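Local coordinates for Abbfa_003403 (Acinetobacter baumannii, PDB 4ZXH), which probably assembles a peptide product as a four-domain nonribosomal peptide synthetase with condensation, adenylation, phosphopantetheine-bearing carrier and thioesterase domains, at residues I1163-P1168 and L1278-L1283. Residues are numbered along the deposited sequence; the frame is centred on the assembly and turned at random.
Sequences IDTRAP and LGWDQL
W1280 and A1167 meet where the loop following strand 1157-1163 of the thioesterase domain runs past a 3-10 turn, and two hydrogen bonds join the segments, one from the indole N-H to a backbone carbonyl, the other between backbones. W1280 NE1 donates to T1165 O at 2.8 Å; the acceptor lies close to the ring plane, whereas the indole nitrogen sits above the carbonyl plane. The A1167 N to L1278 O bond is straighter, 3.0 Å long with an N-H...O angle of 166°, and L1278 O also accepts from N1172 ND2.

CH-pi contacts form over one face of the indole. A1167 CB stands 3.5 Å from the centroid of the W1280 five-membered ring, almost on its normal, while P1168 CD lies over the six-membered ring and makes apolar contact with L1283 CD1 at 3.7 Å. Y1144 meets the indole edge-to-face.

In van der Waals packing, L1278 CD1 lies against T1165 O and D1164 OD1. D1164, a candidate triad acid with C1137, bonds H1297 ND1 through OD2.

Just after D1164, then, one tryptophan joins two loops by using its N-H at the ring edge and its face together.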
ATOM      1  N   ILE A1163     -34.456  31.667  18.206  1.00 21.05           N
ATOM      2  CA  ILE A1163     -33.854  31.009  19.349  1.00 22.18           C
ATOM      3  C   ILE A1163     -32.925  31.983  20.084  1.00 26.14           C
ATOM      4  O   ILE A1163     -31.877  32.374  19.568  1.00 25.61           O
ATOM      5  CB  ILE A1163     -33.113  29.743  18.917  1.00 24.58           C
ATOM      6  CG1 ILE A1163     -34.039  28.896  18.033  1.00 26.74           C
ATOM      7  CG2 ILE A1163     -32.699  28.948  20.129  1.00 22.90           C
ATOM      8  CD1 ILE A1163     -33.364  27.744  17.362  1.00 22.64           C
ATOM      9  N   ASP A1164     -33.360  32.384  21.281  1.00 19.39           N
ATOM     10  CA  ASP A1164     -32.672  33.356  22.123  1.00 23.36           C
ATOM     11  C   ASP A1164     -32.146  34.584  21.356  1.00 24.48           C
ATOM     12  O   ASP A1164     -31.021  35.032  21.546  1.00 24.39           O
ATOM     13  CB  ASP A1164     -31.536  32.679  22.880  1.00 18.23           C
ATOM     14  CG  ASP A1164     -31.254  33.351  24.218  1.00 31.12           C
ATOM     15  OD1 ASP A1164     -32.197  33.496  25.036  1.00 38.45           O
ATOM     16  OD2 ASP A1164     -30.091  33.764  24.435  1.00 34.31           O
ATOM     17  N   THR A1165     -32.990  35.121  20.492  1.00 27.32           N
ATOM     18  CA  THR A1165     -32.670  36.303  19.705  1.00 29.91           C
ATOM     19  C   THR A1165     -32.910  37.571  20.488  1.00 32.52           C
ATOM     20  O   THR A1165     -34.046  37.856  20.867  1.00 37.52           O
ATOM     21  CB  THR A1165     -33.538  36.351  18.435  1.00 27.14           C
ATOM     22  OG1 THR A1165     -33.303  35.172  17.681  1.00 26.29           O
ATOM     23  CG2 THR A1165     -33.233  37.560  17.591  1.00 20.52           C
ATOM     24  N   ARG A1166     -31.859  38.345  20.727  1.00 29.77           N
ATOM     25  CA  ARG A1166     -32.055  39.643  21.371  1.00 25.30           C
ATOM     26  C   ARG A1166     -32.740  40.592  20.393  1.00 22.39           C
ATOM     27  O   ARG A1166     -32.391  40.661  19.226  1.00 22.05           O
ATOM     28  CB  ARG A1166     -30.721  40.138  21.888  1.00 21.02           C
ATOM     29  CG  ARG A1166     -30.211  39.023  22.775  1.00 20.25           C
ATOM     30  CD  ARG A1166     -28.764  38.976  23.029  1.00 27.37           C
ATOM     31  NE  ARG A1166     -28.521  37.904  23.976  1.00 34.93           N
ATOM     32  CZ  ARG A1166     -27.325  37.404  24.241  1.00 37.29           C
ATOM     33  NH1 ARG A1166     -26.270  37.892  23.620  1.00 29.37           N
ATOM     34  NH2 ARG A1166     -27.190  36.437  25.137  1.00 45.36           N
ATOM     35  N   ALA A1167     -33.806  41.226  20.854  1.00 23.81           N
ATOM     36  CA  ALA A1167     -34.619  42.048  19.981  1.00 26.24           C
ATOM     37  C   ALA A1167     -33.765  43.207  19.502  1.00 33.23           C
ATOM     38  O   ALA A1167     -32.926  43.708  20.259  1.00 37.09           O
ATOM     39  CB  ALA A1167     -35.875  42.549  20.711  1.00 30.69           C
ATOM     40  N   PRO A1168     -33.956  43.617  18.236  1.00 36.52           N
ATOM     41  CA  PRO A1168     -33.223  44.744  17.641  1.00 30.29           C
ATOM     42  C   PRO A1168     -33.700  46.095  18.185  1.00 31.14           C
ATOM     43  O   PRO A1168     -34.404  46.838  17.508  1.00 34.00           O
ATOM     44  CB  PRO A1168     -33.527  44.605  16.152  1.00 27.28           C
ATOM     45  CG  PRO A1168     -34.851  43.949  16.102  1.00 28.41           C
ATOM     46  CD  PRO A1168     -34.898  43.006  17.279  1.00 34.89           C
ATOM     47  N   LEU A1278     -36.283  39.120  26.087  1.00 26.59           N
ATOM     48  CA  LEU A1278     -35.142  39.649  25.345  1.00 25.42           C
ATOM     49  C   LEU A1278     -35.466  40.982  24.645  1.00 31.29           C
ATOM     50  O   LEU A1278     -34.788  41.373  23.691  1.00 37.70           O
ATOM     51  CB  LEU A1278     -34.650  38.613  24.319  1.00 28.41           C
ATOM     52  CG  LEU A1278     -34.449  37.218  24.901  1.00 33.38           C
ATOM     53  CD1 LEU A1278     -33.871  36.265  23.873  1.00 34.68           C
ATOM     54  CD2 LEU A1278     -33.569  37.278  26.123  1.00 23.16           C
ATOM     55  N   GLY A1279     -36.490  41.684  25.125  1.00 29.93           N
ATOM     56  CA  GLY A1279     -36.843  42.970  24.564  1.00 31.87           C
ATOM     57  C   GLY A1279     -37.925  42.935  23.496  1.00 36.43           C
ATOM     58  O   GLY A1279     -38.351  43.985  23.027  1.00 43.16           O
ATOM     59  N   TRP A1280     -38.403  41.753  23.115  1.00 35.69           N
ATOM     60  CA  TRP A1280     -39.366  41.670  22.005  1.00 37.38           C
ATOM     61  C   TRP A1280     -40.730  42.244  22.345  1.00 38.48           C
ATOM     62  O   TRP A1280     -41.512  42.572  21.449  1.00 42.49           O
ATOM     63  CB  TRP A1280     -39.526  40.220  21.520  1.00 34.72           C
ATOM     64  CG  TRP A1280     -38.397  39.813  20.641  1.00 33.47           C
ATOM     65  CD1 TRP A1280     -37.293  39.113  21.008  1.00 25.64           C
ATOM     66  CD2 TRP A1280     -38.230  40.132  19.252  1.00 32.06           C
ATOM     67  NE1 TRP A1280     -36.457  38.943  19.931  1.00 37.80           N
ATOM     68  CE2 TRP A1280     -37.005  39.565  18.837  1.00 34.36           C
ATOM     69  CE3 TRP A1280     -39.005  40.822  18.312  1.00 30.02           C
ATOM     70  CZ2 TRP A1280     -36.524  39.680  17.524  1.00 25.65           C
ATOM     71  CZ3 TRP A1280     -38.526  40.930  16.995  1.00 28.25           C
ATOM     72  CH2 TRP A1280     -37.301  40.358  16.621  1.00 27.28           C
ATOM     73  N   ASP A1281     -41.017  42.368  23.634  1.00 39.47           N
ATOM     74  CA  ASP A1281     -42.256  42.999  24.065  1.00 45.36           C
ATOM     75  C   ASP A1281     -42.385  44.441  23.557  1.00 45.29           C
ATOM     76  O   ASP A1281     -43.458  45.028  23.645  1.00 54.63           O
ATOM     77  CB  ASP A1281     -42.382  42.974  25.600  1.00 53.70           C
ATOM     78  CG  ASP A1281     -41.177  43.583  26.315  1.00 65.06           C
ATOM     79  OD1 ASP A1281     -40.032  43.359  25.869  1.00 81.83           O
ATOM     80  OD2 ASP A1281     -41.377  44.304  27.317  1.00 57.85           O
ATOM     81  N   GLN A1282     -41.304  45.018  23.032  1.00 41.00           N
ATOM     82  CA  GLN A1282     -41.357  46.401  22.562  1.00 41.06           C
ATOM     83  C   GLN A1282     -41.572  46.457  21.053  1.00 46.14           C
ATOM     84  O   GLN A1282     -41.690  47.536  20.474  1.00 56.77           O
ATOM     85  CB  GLN A1282     -40.080  47.158  22.919  1.00 41.07           C
ATOM     86  CG  GLN A1282     -39.634  47.056  24.369  1.00 46.13           C
ATOM     87  CD  GLN A1282     -38.462  47.980  24.675  1.00 54.44           C
ATOM     88  OE1 GLN A1282     -37.991  48.712  23.807  1.00 59.83           O
ATOM     89  NE2 GLN A1282     -37.957  47.913  25.900  1.00 64.38           N
ATOM     90  N   LEU A1283     -41.620  45.290  20.419  1.00 44.94           N
ATOM     91  CA  LEU A1283     -41.775  45.204  18.973  1.00 38.54           C
ATOM     92  C   LEU A1283     -43.004  44.407  18.591  1.00 43.29           C
ATOM     93  O   LEU A1283     -43.664  44.713  17.602  1.00 59.46           O
ATOM     94  CB  LEU A1283     -40.547  44.557  18.333  1.00 33.99           C
ATOM     95  CG  LEU A1283     -39.254  45.352  18.393  1.00 35.22           C
ATOM     96  CD1 LEU A1283     -38.162  44.611  17.653  1.00 34.15           C
ATOM     97  CD2 LEU A1283     -39.475  46.739  17.813  1.00 35.02           C
TER